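Local coordinates for protein 4'-phospho-dehydrooxetanocin synthase (Bacillus megaterium, PDB 5UL3) that catalyses the oxidative ring contraction of dAMP to an oxetane aldehyde in oxetanocin A biosynthesis, as a cobalamin-dependent radical S-adenosylmethionine enzyme with a [4Fe-4S] cluster, at residues 233-238 with 264-269; 260-265 with 276-281; 439-444 with 483-488. One frame throughout, in Å; residues are numbered along the deposited sequence.

Overall arrangement
Contacts 1 and 2 are neighbours, their centres about 11 Å apart, and both use strand 264-267, sharing Ile-264 and Ser-265. Contact 1 is buried and joins that strand to 235-237 in the cobalamin-binding Rossmann domain, by backbone pairing, apolar packing and, in one serine conformer, a serine-aspartate bond. Contact 2, partly buried, ties the approach to the same strand to the loop after 273-275, mostly through amide groups and waters. A backbone bond from Asp-238 to Gly-263 links the two. Contact 3 lies apart, its centre about 43 Å from that of contact 1, in the radical SAM core; partly buried as well, it joins helix N-terminal regions through polar side chains and ordered water.

Contact 1. Residues 233-238 with 264-269; sequences SLLICD and ISYVDE. With EDO (1,2-ethanediol), chain U.
Ile-236 and Ser-265 face each other as an antiparallel hydrogen-bonded pair. Ile-236 N donates to Ser-265 O at 3.0 Å, a nearly straight bond with 172° at the hydrogen, and Ser-265 N returns to Ile-236 O at 2.8 Å. The short strand segments run at 159° to one another. The next pair, Cys-237 with Ile-264, is non-hydrogen-bonded; Ile-264 CA also lies 3.1 Å from Ile-236 O, a bent CA-H...O contact beside the Ser-265 N-H bond.

A side-chain bond is added at this end. In the conformer described, one of two modelled for the serine, Ser-265 OG donates to Asp-238 OD1 at 2.8 Å, reaching the syn side of the carboxylate and only 18° out of its plane, so the bond may hold only part of the time. The CB of Asp-238 points toward the neighbouring strand, which brings the carboxylate to the serine. His-275 makes a weak bond to the other oxygen, OD2.

At the opposite end the chains diverge. Leu-234 and Val-267 would form the next hydrogen-bonded pair, but water 1 stands between them, donating to Leu-234 O at 2.6 Å and accepting from Val-267 N at 2.9 Å. Between these ends Leu-235 CD2 touches Tyr-266 CB at 3.6 Å, the two side chains lying alongside and pointing the same way.

Further out, Ile-236 packs on Pro-224 and Phe-228 of helix 224-230, whereas Cys-237, on the other face of the sheet, touches cobalamin. The carbonyl of Asp-238 bonds to Ser-221 and to His-325, itself a cobalamin-binding residue. Strand 235-237 also pairs in parallel with 212-216, so this is the place where the parallel sheet of the cobalamin-binding Rossmann fold is extended by an antiparallel strand.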
ATOM      1  N   SER A 233      29.492  -7.011  -0.519  1.00 37.08           N
ATOM      2  CA  SER A 233      29.598  -6.047   0.576  1.00 38.88           C
ATOM      3  C   SER A 233      28.279  -5.340   0.894  1.00 32.17           C
ATOM      4  O   SER A 233      28.241  -4.512   1.813  1.00 33.76           O
ATOM      5  CB  SER A 233      30.683  -5.003   0.259  1.00 30.33           C
ATOM      6  OG  SER A 233      30.272  -4.136  -0.778  1.00 35.01           O
ATOM      7  N   LEU A 234      27.204  -5.665   0.182  1.00 32.07           N
ATOM      8  CA  LEU A 234      25.913  -5.011   0.360  1.00 33.93           C
ATOM      9  C   LEU A 234      25.323  -5.349   1.729  1.00 30.59           C
ATOM     10  O   LEU A 234      25.480  -6.459   2.242  1.00 29.94           O
ATOM     11  CB  LEU A 234      24.958  -5.454  -0.750  1.00 32.47           C
ATOM     12  CG  LEU A 234      23.579  -4.800  -0.863  1.00 29.70           C
ATOM     13  CD1 LEU A 234      23.741  -3.320  -1.189  1.00 29.60           C
ATOM     14  CD2 LEU A 234      22.752  -5.490  -1.937  1.00 33.33           C
ATOM     15  N   LEU A 235      24.634  -4.376   2.321  1.00 30.36           N
ATOM     16  CA  LEU A 235      23.932  -4.576   3.585  1.00 29.22           C
ATOM     17  C   LEU A 235      22.437  -4.543   3.320  1.00 34.47           C
ATOM     18  O   LEU A 235      21.936  -3.589   2.724  1.00 30.96           O
ATOM     19  CB  LEU A 235      24.312  -3.499   4.598  1.00 27.06           C
ATOM     20  CG  LEU A 235      25.808  -3.312   4.869  1.00 29.57           C
ATOM     21  CD1 LEU A 235      26.017  -2.211   5.885  1.00 29.33           C
ATOM     22  CD2 LEU A 235      26.459  -4.610   5.325  1.00 29.07           C
ATOM     23  N   ILE A 236      21.715  -5.573   3.757  1.00 30.36           N
ATOM     24  CA  ILE A 236      20.283  -5.670   3.484  1.00 26.52           C
ATOM     25  C   ILE A 236      19.517  -5.367   4.765  1.00 30.84           C
ATOM     26  O   ILE A 236      19.775  -5.976   5.807  1.00 27.66           O
ATOM     27  CB  ILE A 236      19.911  -7.055   2.918  1.00 30.11           C
ATOM     28  CG1 ILE A 236      20.430  -7.174   1.481  1.00 29.71           C
ATOM     29  CG2 ILE A 236      18.391  -7.265   2.942  1.00 25.95           C
ATOM     30  CD1 ILE A 236      20.234  -8.542   0.875  1.00 34.25           C
ATOM     31  N   CYS A 237      18.582  -4.419   4.687  1.00 28.26           N
ATOM     32  CA  CYS A 237      17.701  -4.116   5.808  1.00 26.92           C
ATOM     33  C   CYS A 237      16.540  -5.104   5.777  1.00 25.64           C
ATOM     34  O   CYS A 237      15.744  -5.102   4.829  1.00 24.35           O
ATOM     35  CB  CYS A 237      17.181  -2.678   5.724  1.00 25.31           C
ATOM     36  SG  CYS A 237      15.985  -2.266   7.033  1.00 25.93           S
ATOM     37  N   ASP A 238      16.459  -5.947   6.812  1.00 26.11           N
ATOM     38  CA  ASP A 238      15.523  -7.071   6.820  1.00 28.45           C
ATOM     39  C   ASP A 238      14.091  -6.647   7.113  1.00 25.44           C
ATOM     40  O   ASP A 238      13.153  -7.257   6.591  1.00 27.08           O
ATOM     41  CB  ASP A 238      15.959  -8.108   7.860  1.00 26.59           C
ATOM     42  CG  ASP A 238      17.219  -8.859   7.448  1.00 31.52           C
ATOM     43  OD1 ASP A 238      17.479  -8.959   6.233  1.00 36.84           O
ATOM     44  OD2 ASP A 238      17.932  -9.361   8.346  1.00 37.58           O
ATOM     45  N   ILE A 264      19.961  -5.890  10.106  1.00 25.60           N
ATOM     46  CA  ILE A 264      20.548  -6.092   8.785  1.00 28.56           C
ATOM     47  C   ILE A 264      21.003  -7.537   8.621  1.00 31.52           C
ATOM     48  O   ILE A 264      21.288  -8.249   9.594  1.00 33.39           O
ATOM     49  CB  ILE A 264      21.750  -5.163   8.503  1.00 29.63           C
ATOM     50  CG1 ILE A 264      22.836  -5.401   9.548  1.00 28.38           C
ATOM     51  CG2 ILE A 264      21.322  -3.697   8.430  1.00 28.29           C
ATOM     52  CD1 ILE A 264      24.191  -4.795   9.158  1.00 33.72           C
ATOM     53  N   SER A 265      21.061  -7.968   7.366  0.50 27.92           N
ATOM     54  CA  SER A 265      21.740  -9.197   6.983  0.50 32.09           C
ATOM     55  C   SER A 265      22.922  -8.843   6.091  0.50 34.28           C
ATOM     56  O   SER A 265      22.842  -7.918   5.277  0.50 30.53           O
ATOM     57  CB  SER A 265      20.795 -10.165   6.266  0.50 31.19           C
ATOM     58  OG  SER A 265      20.053  -9.513   5.256  0.50 29.82           O
ATOM     59  N   TYR A 266      24.023  -9.570   6.257  1.00 31.96           N
ATOM     60  CA  TYR A 266      25.254  -9.244   5.546  1.00 34.11           C
ATOM     61  C   TYR A 266      26.143 -10.478   5.493  1.00 46.63           C
ATOM     62  O   TYR A 266      25.923 -11.464   6.205  1.00 36.54           O
ATOM     63  CB  TYR A 266      25.968  -8.068   6.219  1.00 30.58           C
ATOM     64  CG  TYR A 266      26.424  -8.379   7.626  1.00 37.29           C
ATOM     65  CD1 TYR A 266      25.545  -8.303   8.709  1.00 33.30           C
ATOM     66  CD2 TYR A 266      27.734  -8.761   7.874  1.00 41.69           C
ATOM     67  CE1 TYR A 266      25.971  -8.612  10.003  1.00 37.73           C
ATOM     68  CE2 TYR A 266      28.170  -9.057   9.157  1.00 42.48           C
ATOM     69  CZ  TYR A 266      27.290  -8.985  10.213  1.00 42.60           C
ATOM     70  OH  TYR A 266      27.749  -9.282  11.476  1.00 47.89           O
ATOM     71  N   VAL A 267      27.152 -10.410   4.627  1.00 43.92           N
ATOM     72  CA  VAL A 267      28.173 -11.449   4.537  1.00 46.83           C
ATOM     73  C   VAL A 267      29.336 -11.025   5.423  1.00 50.04           C
ATOM     74  O   VAL A 267      29.905  -9.945   5.233  1.00 55.39           O
ATOM     75  CB  VAL A 267      28.636 -11.664   3.087  1.00 48.08           C
ATOM     76  CG1 VAL A 267      29.556 -12.883   2.997  1.00 46.96           C
ATOM     77  CG2 VAL A 267      27.447 -11.811   2.147  1.00 41.99           C
ATOM     78  N   ASP A 268      29.692 -11.867   6.389  1.00 50.37           N
ATOM     79  CA  ASP A 268      30.757 -11.524   7.321  1.00 62.98           C
ATOM     80  C   ASP A 268      32.115 -11.847   6.694  1.00 66.25           C
ATOM     81  O   ASP A 268      32.233 -12.095   5.491  1.00 61.31           O
ATOM     82  CB  ASP A 268      30.536 -12.219   8.668  1.00 63.29           C
ATOM     83  CG  ASP A 268      30.740 -13.734   8.616  1.00 72.67           C
ATOM     84  OD1 ASP A 268      31.009 -14.296   7.534  1.00 68.79           O
ATOM     85  OD2 ASP A 268      30.628 -14.369   9.688  1.00 73.74           O
ATOM     86  N   GLU A 269      33.162 -11.857   7.523  1.00 77.18           N
ATOM     87  CA  GLU A 269      34.518 -12.053   7.017  1.00 85.86           C
ATOM     88  C   GLU A 269      34.745 -13.475   6.513  1.00 83.07           C
ATOM     89  O   GLU A 269      35.529 -13.679   5.579  1.00 86.65           O
ATOM     90  CB  GLU A 269      35.526 -11.704   8.111  1.00 88.72           C
ATOM     91  CG  GLU A 269      35.144 -10.462   8.905  1.00 92.90           C
ATOM     92  CD  GLU A 269      36.011 -10.263  10.134  1.00115.41           C
ATOM     93  OE1 GLU A 269      37.184 -10.694  10.111  1.00125.46           O
ATOM     94  OE2 GLU A 269      35.517  -9.684  11.127  1.00109.60           O
TER
HETATM   95  C1  EDO U 820      30.098  -5.710  -5.642  1.00 50.42           C
HETATM   96  O1  EDO U 820      30.548  -5.121  -6.872  1.00 62.46           O
HETATM   97  C2  EDO U 820      30.638  -4.950  -4.433  1.00 49.73           C
HETATM   98  O2  EDO U 820      30.179  -5.557  -3.208  1.00 46.26           O
HETATM   99  O   HOH W   1      27.314  -8.153   2.832  1.00 37.05           O

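Contact 2. Residues 260-265 with 276-281; sequences EVNGIS and NVAETV
Asn-276 reaches from the loop after strand 273-275 into the bend at Val-261 to Ile-264, and each step of its side chain meets something there. CB lies 3.1 Å from Val-261 O. CG is held beside the residue's own backbone N, opposite the carbonyl carbon (chi1 -68°), which swings the amide along Ile-264, so that ND2 comes within 3.5 Å of Ile-264 CG1. At the tip ND2 donates to Val-261 O at 2.8 Å, with 152° at the hydrogen; the oxygen is close to the plane of the asparagine amide. ND2 has a second acceptor in Leu-258 O, while OD1 packs near the ring of Tyr-266. The backbone of the same residue takes part too: Asn-276 N donates to Ile-264 O at 2.8 Å, carrying the pairing of strands 264-267 and 273-275 one step past the end of the latter.

The bend is a type II beta turn with Gly-263 at its third position, where phi is positive (61°). Gly-263 N donates to Val-277 O from well above the carbonyl plane, and Ala-278 CB rests 3.6 Å from Gly-263 CA.

Asn-262, at the second position, answers in the other direction. Its OD1 accepts from Glu-279 N at 2.8 Å and, more distantly, from water 3, which also donates to Glu-279 OE1. Its ND2 donates to water 2, and this water bonds to Glu-279 O at 2.7 Å. From helix 242-252, Thr-244 OG1 bonds to Asn-262 O and Asp-247 OD2 accepts from Asn-262 N.

Two asparagines thus each bond to main chain of the opposing segment. The direct hydrogen bonds between the segments pair neutral amide groups, so the join probably depends little on ionisation; between these two segments the Glu-279 carboxylate takes part through water 3.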
ATOM      1  N   GLU A 260      26.722  -5.118  15.281  1.00 30.55           N
ATOM      2  CA  GLU A 260      25.842  -4.441  16.223  1.00 28.49           C
ATOM      3  C   GLU A 260      24.756  -3.614  15.540  1.00 27.12           C
ATOM      4  O   GLU A 260      23.918  -3.031  16.233  1.00 30.07           O
ATOM      5  CB  GLU A 260      26.670  -3.529  17.140  1.00 30.60           C
ATOM      6  CG  GLU A 260      27.562  -4.300  18.129  1.00 37.21           C
ATOM      7  CD  GLU A 260      28.515  -3.392  18.883  1.00 40.82           C
ATOM      8  OE1 GLU A 260      29.134  -2.512  18.254  1.00 39.59           O
ATOM      9  OE2 GLU A 260      28.651  -3.559  20.111  1.00 43.35           O
ATOM     10  N   VAL A 261      24.746  -3.553  14.216  1.00 26.19           N
ATOM     11  CA  VAL A 261      23.819  -2.696  13.480  1.00 32.02           C
ATOM     12  C   VAL A 261      22.443  -3.356  13.450  1.00 26.79           C
ATOM     13  O   VAL A 261      22.301  -4.487  12.977  1.00 27.30           O
ATOM     14  CB  VAL A 261      24.327  -2.431  12.056  1.00 28.77           C
ATOM     15  CG1 VAL A 261      23.238  -1.753  11.191  1.00 26.69           C
ATOM     16  CG2 VAL A 261      25.607  -1.585  12.089  1.00 26.16           C
ATOM     17  N   ASN A 262      21.433  -2.634  13.927  1.00 27.94           N
ATOM     18  CA  ASN A 262      20.062  -3.135  13.979  1.00 28.29           C
ATOM     19  C   ASN A 262      19.583  -3.693  12.646  1.00 24.96           C
ATOM     20  O   ASN A 262      19.692  -3.041  11.604  1.00 26.54           O
ATOM     21  CB  ASN A 262      19.122  -2.005  14.413  1.00 30.76           C
ATOM     22  CG  ASN A 262      17.668  -2.449  14.460  1.00 25.60           C
ATOM     23  OD1 ASN A 262      17.186  -2.871  15.505  1.00 28.52           O
ATOM     24  ND2 ASN A 262      16.966  -2.360  13.324  1.00 23.61           N
ATOM     25  N   GLY A 263      19.019  -4.899  12.691  1.00 23.72           N
ATOM     26  CA  GLY A 263      18.130  -5.359  11.629  1.00 24.96           C
ATOM     27  C   GLY A 263      18.707  -5.456  10.233  1.00 24.76           C
ATOM     28  O   GLY A 263      18.001  -5.168   9.252  1.00 24.97           O
ATOM     29  N   ILE A 264      19.961  -5.890  10.106  1.00 25.60           N
ATOM     30  CA  ILE A 264      20.548  -6.092   8.785  1.00 28.56           C
ATOM     31  C   ILE A 264      21.003  -7.537   8.621  1.00 31.52           C
ATOM     32  O   ILE A 264      21.288  -8.249   9.594  1.00 33.39           O
ATOM     33  CB  ILE A 264      21.750  -5.163   8.503  1.00 29.63           C
ATOM     34  CG1 ILE A 264      22.836  -5.401   9.548  1.00 28.38           C
ATOM     35  CG2 ILE A 264      21.322  -3.697   8.430  1.00 28.29           C
ATOM     36  CD1 ILE A 264      24.191  -4.795   9.158  1.00 33.72           C
ATOM     37  N   SER A 265      21.061  -7.968   7.366  0.50 27.92           N
ATOM     38  CA  SER A 265      21.740  -9.197   6.983  0.50 32.09           C
ATOM     39  C   SER A 265      22.922  -8.843   6.091  0.50 34.28           C
ATOM     40  O   SER A 265      22.842  -7.918   5.277  0.50 30.53           O
ATOM     41  CB  SER A 265      20.795 -10.165   6.266  0.50 31.19           C
ATOM     42  OG  SER A 265      20.053  -9.513   5.256  0.50 29.82           O
ATOM     43  N   ASN A 276      21.402  -9.683  12.032  1.00 27.50           N
ATOM     44  CA  ASN A 276      21.363  -8.964  13.287  1.00 27.65           C
ATOM     45  C   ASN A 276      19.913  -8.778  13.715  1.00 29.60           C
ATOM     46  O   ASN A 276      19.042  -8.504  12.885  1.00 28.71           O
ATOM     47  CB  ASN A 276      22.045  -7.600  13.172  1.00 30.17           C
ATOM     48  CG  ASN A 276      23.550  -7.703  12.969  1.00 35.97           C
ATOM     49  OD1 ASN A 276      24.147  -8.770  13.143  1.00 33.56           O
ATOM     50  ND2 ASN A 276      24.174  -6.587  12.598  1.00 29.85           N
ATOM     51  N   VAL A 277      19.665  -8.915  15.017  1.00 31.89           N
ATOM     52  CA  VAL A 277      18.328  -8.702  15.556  1.00 31.00           C
ATOM     53  C   VAL A 277      17.816  -7.301  15.214  1.00 33.26           C
ATOM     54  O   VAL A 277      18.558  -6.306  15.276  1.00 27.42           O
ATOM     55  CB  VAL A 277      18.347  -8.907  17.078  1.00 39.11           C
ATOM     56  CG1 VAL A 277      16.980  -8.582  17.674  1.00 36.27           C
ATOM     57  CG2 VAL A 277      18.776 -10.333  17.401  1.00 42.37           C
ATOM     58  N   ALA A 278      16.533  -7.223  14.865  1.00 28.73           N
ATOM     59  CA  ALA A 278      15.847  -5.959  14.605  1.00 25.55           C
ATOM     60  C   ALA A 278      14.923  -5.644  15.770  1.00 31.19           C
ATOM     61  O   ALA A 278      13.980  -6.398  16.041  1.00 33.19           O
ATOM     62  CB  ALA A 278      15.049  -6.032  13.306  1.00 29.99           C
ATOM     63  N   GLU A 279      15.199  -4.552  16.466  1.00 24.39           N
ATOM     64  CA  GLU A 279      14.308  -4.088  17.520  1.00 28.41           C
ATOM     65  C   GLU A 279      13.145  -3.349  16.864  1.00 29.37           C
ATOM     66  O   GLU A 279      13.358  -2.396  16.104  1.00 27.46           O
ATOM     67  CB  GLU A 279      15.068  -3.186  18.488  1.00 31.25           C
ATOM     68  CG  GLU A 279      14.205  -2.453  19.503  1.00 34.27           C
ATOM     69  CD  GLU A 279      14.930  -1.272  20.145  1.00 50.34           C
ATOM     70  OE1 GLU A 279      16.157  -1.125  19.948  1.00 56.39           O
ATOM     71  OE2 GLU A 279      14.263  -0.478  20.833  1.00 52.38           O
ATOM     72  N   THR A 280      11.920  -3.795  17.130  1.00 25.19           N
ATOM     73  CA  THR A 280      10.772  -3.157  16.494  1.00 28.54           C
ATOM     74  C   THR A 280      10.705  -1.671  16.845  1.00 26.87           C
ATOM     75  O   THR A 280      10.912  -1.265  17.996  1.00 24.26           O
ATOM     76  CB  THR A 280       9.489  -3.873  16.898  1.00 27.69           C
ATOM     77  OG1 THR A 280       9.560  -5.221  16.414  1.00 26.40           O
ATOM     78  CG2 THR A 280       8.278  -3.177  16.262  1.00 25.78           C
ATOM     79  N   VAL A 281      10.440  -0.848  15.827  1.00 22.80           N
ATOM     80  CA  VAL A 281      10.507   0.601  16.007  1.00 22.30           C
ATOM     81  C   VAL A 281       9.393   1.086  16.931  1.00 20.95           C
ATOM     82  O   VAL A 281       8.254   0.606  16.882  1.00 24.17           O
ATOM     83  CB  VAL A 281      10.446   1.295  14.633  1.00 20.75           C
ATOM     84  CG1 VAL A 281      10.264   2.820  14.793  1.00 25.94           C
ATOM     85  CG2 VAL A 281      11.730   1.003  13.852  1.00 22.26           C
TER
HETATM   86  O   HOH W   2      14.077  -2.471  13.502  1.00 26.19           O
HETATM   87  O   HOH W   3      18.219  -1.421  18.268  1.00 45.55           O

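Contact 3. Residues 439-444 with 483-488; sequences SNQQLK and LDNLKE
A helix N-cap in the radical SAM core organises this contact, where helix 440-445, following barrel strand 432-436, meets helix 484-493, which follows strand 470-473. The cap is Ser-439. Its OG accepts from Gln-442 N at 3.2 Å and donates to Glu-488 OE1 at 2.6 Å, so one hydroxyl both caps its own helix and bonds to helix 484-493. OG stands roughly opposite the backbone N (chi1 152°), which brings it to that carboxylate.

Glu-488 OE1 is also reached through water: water 5 donates to it at 2.7 Å and accepts from Gln-441 N, while water 4 accepts from Asn-440 N and bonds to OE1 only weakly. The first-turn N-H groups are therefore linked to a carboxylate, a setting that would tend to stabilise its negative charge.

Beside this bond, Asn-485 ND2 donates to Gln-441 OE1 at 3.0 Å, and Arg-445 occupies the other end of the asparagine amide, at OD1. The two amide planes are 74° apart. Accordingly Gln-441 OE1 lies nearly in the Asn-485 amide plane, whereas ND2 sits above the plane of the acceptor's carbonyl, 44° out of it.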
ATOM      1  N   SER A 439     -16.290 -19.862   0.827  1.00 28.08           N
ATOM      2  CA  SER A 439     -16.414 -21.281   1.137  1.00 27.85           C
ATOM      3  C   SER A 439     -15.787 -21.537   2.498  1.00 30.54           C
ATOM      4  O   SER A 439     -14.627 -21.183   2.724  1.00 26.45           O
ATOM      5  CB  SER A 439     -15.724 -22.122   0.061  1.00 32.48           C
ATOM      6  OG  SER A 439     -15.268 -23.359   0.594  1.00 32.03           O
ATOM      7  N   ASN A 440     -16.542 -22.151   3.413  1.00 28.05           N
ATOM      8  CA  ASN A 440     -16.016 -22.273   4.774  1.00 26.88           C
ATOM      9  C   ASN A 440     -14.742 -23.118   4.813  1.00 26.18           C
ATOM     10  O   ASN A 440     -13.799 -22.792   5.547  1.00 27.33           O
ATOM     11  CB  ASN A 440     -17.094 -22.824   5.705  1.00 32.66           C
ATOM     12  CG  ASN A 440     -18.144 -21.778   6.026  1.00 39.32           C
ATOM     13  OD1 ASN A 440     -17.841 -20.586   6.059  1.00 36.59           O
ATOM     14  ND2 ASN A 440     -19.383 -22.212   6.244  1.00 38.01           N
ATOM     15  N   GLN A 441     -14.684 -24.191   4.022  1.00 27.17           N
ATOM     16  CA  GLN A 441     -13.457 -24.982   3.932  1.00 29.54           C
ATOM     17  C   GLN A 441     -12.298 -24.141   3.408  1.00 29.32           C
ATOM     18  O   GLN A 441     -11.193 -24.173   3.958  1.00 26.57           O
ATOM     19  CB  GLN A 441     -13.667 -26.191   3.018  1.00 37.14           C
ATOM     20  CG  GLN A 441     -14.567 -27.259   3.586  1.00 43.42           C
ATOM     21  CD  GLN A 441     -14.806 -28.389   2.597  1.00 49.88           C
ATOM     22  OE1 GLN A 441     -14.308 -28.367   1.468  1.00 41.10           O
ATOM     23  NE2 GLN A 441     -15.577 -29.387   3.022  1.00 62.56           N
ATOM     24  N   GLN A 442     -12.531 -23.384   2.333  1.00 27.89           N
ATOM     25  CA  GLN A 442     -11.452 -22.579   1.760  1.00 25.13           C
ATOM     26  C   GLN A 442     -11.025 -21.473   2.711  1.00 25.54           C
ATOM     27  O   GLN A 442      -9.825 -21.208   2.855  1.00 26.33           O
ATOM     28  CB  GLN A 442     -11.880 -21.997   0.408  1.00 27.10           C
ATOM     29  CG  GLN A 442     -10.747 -21.329  -0.384  1.00 24.89           C
ATOM     30  CD  GLN A 442     -11.255 -20.746  -1.691  1.00 24.20           C
ATOM     31  OE1 GLN A 442     -12.303 -20.114  -1.713  1.00 26.88           O
ATOM     32  NE2 GLN A 442     -10.546 -20.996  -2.782  1.00 23.36           N
ATOM     33  N   LEU A 443     -11.982 -20.845   3.402  1.00 25.19           N
ATOM     34  CA  LEU A 443     -11.624 -19.853   4.413  1.00 22.63           C
ATOM     35  C   LEU A 443     -10.690 -20.446   5.461  1.00 34.38           C
ATOM     36  O   LEU A 443      -9.764 -19.779   5.939  1.00 26.85           O
ATOM     37  CB  LEU A 443     -12.885 -19.296   5.075  1.00 23.42           C
ATOM     38  CG  LEU A 443     -13.629 -18.272   4.207  1.00 27.54           C
ATOM     39  CD1 LEU A 443     -15.024 -18.040   4.762  1.00 29.02           C
ATOM     40  CD2 LEU A 443     -12.843 -16.944   4.149  1.00 24.53           C
ATOM     41  N   LYS A 444     -10.913 -21.709   5.831  1.00 25.82           N
ATOM     42  CA  LYS A 444     -10.032 -22.331   6.807  1.00 27.93           C
ATOM     43  C   LYS A 444      -8.651 -22.612   6.211  1.00 21.91           C
ATOM     44  O   LYS A 444      -7.633 -22.433   6.897  1.00 28.67           O
ATOM     45  CB  LYS A 444     -10.690 -23.611   7.346  1.00 28.42           C
ATOM     46  CG  LYS A 444      -9.990 -24.195   8.550  1.00 44.91           C
ATOM     47  CD  LYS A 444     -10.760 -25.408   9.057  1.00 53.50           C
ATOM     48  CE  LYS A 444      -9.827 -26.493   9.570  1.00 58.38           C
ATOM     49  NZ  LYS A 444     -10.535 -27.803   9.653  1.00 53.18           N
ATOM     50  N   LEU A 483     -14.793 -29.765  -6.927  1.00 36.60           N
ATOM     51  CA  LEU A 483     -15.458 -28.537  -7.342  1.00 37.90           C
ATOM     52  C   LEU A 483     -16.339 -27.917  -6.259  1.00 31.98           C
ATOM     53  O   LEU A 483     -16.869 -26.818  -6.476  1.00 36.67           O
ATOM     54  CB  LEU A 483     -16.303 -28.802  -8.598  1.00 30.85           C
ATOM     55  CG  LEU A 483     -15.545 -29.251  -9.851  1.00 37.17           C
ATOM     56  CD1 LEU A 483     -16.505 -29.701 -10.957  1.00 39.36           C
ATOM     57  CD2 LEU A 483     -14.629 -28.145 -10.368  1.00 33.91           C
ATOM     58  N   ASP A 484     -16.499 -28.574  -5.103  1.00 29.51           N
ATOM     59  CA  ASP A 484     -17.445 -28.103  -4.088  1.00 32.81           C
ATOM     60  C   ASP A 484     -17.148 -26.668  -3.654  1.00 37.24           C
ATOM     61  O   ASP A 484     -18.064 -25.854  -3.506  1.00 30.10           O
ATOM     62  CB  ASP A 484     -17.422 -29.017  -2.859  1.00 38.10           C
ATOM     63  CG  ASP A 484     -18.175 -30.314  -3.072  1.00 50.05           C
ATOM     64  OD1 ASP A 484     -18.784 -30.484  -4.149  1.00 45.27           O
ATOM     65  OD2 ASP A 484     -18.155 -31.159  -2.149  1.00 48.55           O
ATOM     66  N   ASN A 485     -15.875 -26.358  -3.387  1.00 33.00           N
ATOM     67  CA  ASN A 485     -15.541 -25.008  -2.923  1.00 33.22           C
ATOM     68  C   ASN A 485     -15.832 -23.954  -3.990  1.00 31.41           C
ATOM     69  O   ASN A 485     -16.204 -22.823  -3.647  1.00 31.82           O
ATOM     70  CB  ASN A 485     -14.069 -24.911  -2.518  1.00 29.41           C
ATOM     71  CG  ASN A 485     -13.731 -25.719  -1.269  1.00 34.43           C
ATOM     72  OD1 ASN A 485     -12.573 -25.825  -0.910  1.00 30.43           O
ATOM     73  ND2 ASN A 485     -14.733 -26.306  -0.626  1.00 35.01           N
ATOM     74  N   LEU A 486     -15.670 -24.293  -5.272  1.00 28.78           N
ATOM     75  CA  LEU A 486     -16.018 -23.327  -6.316  1.00 30.14           C
ATOM     76  C   LEU A 486     -17.517 -23.084  -6.347  1.00 35.48           C
ATOM     77  O   LEU A 486     -17.960 -21.939  -6.473  1.00 28.91           O
ATOM     78  CB  LEU A 486     -15.523 -23.797  -7.689  1.00 27.00           C
ATOM     79  CG  LEU A 486     -14.016 -24.043  -7.871  1.00 29.13           C
ATOM     80  CD1 LEU A 486     -13.735 -24.560  -9.274  1.00 31.15           C
ATOM     81  CD2 LEU A 486     -13.162 -22.786  -7.555  1.00 29.92           C
ATOM     82  N   LYS A 487     -18.320 -24.146  -6.236  1.00 29.95           N
ATOM     83  CA  LYS A 487     -19.765 -23.961  -6.185  1.00 32.47           C
ATOM     84  C   LYS A 487     -20.165 -23.110  -4.991  1.00 29.94           C
ATOM     85  O   LYS A 487     -21.039 -22.242  -5.107  1.00 30.49           O
ATOM     86  CB  LYS A 487     -20.469 -25.319  -6.131  1.00 33.22           C
ATOM     87  CG  LYS A 487     -20.229 -26.160  -7.365  1.00 30.85           C
ATOM     88  CD  LYS A 487     -21.106 -27.426  -7.348  1.00 42.53           C
ATOM     89  CE  LYS A 487     -20.994 -28.197  -8.655  1.00 47.32           C
ATOM     90  NZ  LYS A 487     -21.885 -29.407  -8.686  1.00 51.88           N
ATOM     91  N   GLU A 488     -19.554 -23.363  -3.831  1.00 27.73           N
ATOM     92  CA  GLU A 488     -19.836 -22.555  -2.648  1.00 25.57           C
ATOM     93  C   GLU A 488     -19.445 -21.098  -2.879  1.00 30.12           C
ATOM     94  O   GLU A 488     -20.169 -20.176  -2.482  1.00 31.74           O
ATOM     95  CB  GLU A 488     -19.094 -23.119  -1.436  1.00 31.00           C
ATOM     96  CG  GLU A 488     -19.583 -24.497  -0.975  1.00 37.35           C
ATOM     97  CD  GLU A 488     -18.511 -25.280  -0.219  1.00 47.45           C
ATOM     98  OE1 GLU A 488     -17.536 -24.668   0.257  1.00 41.73           O
ATOM     99  OE2 GLU A 488     -18.639 -26.522  -0.107  1.00 54.81           O
TER
HETATM  100  O   HOH W   4     -19.175 -22.883   2.680  1.00 40.27           O
HETATM  101  O   HOH W   5     -17.152 -25.319   2.856  1.00 34.11           O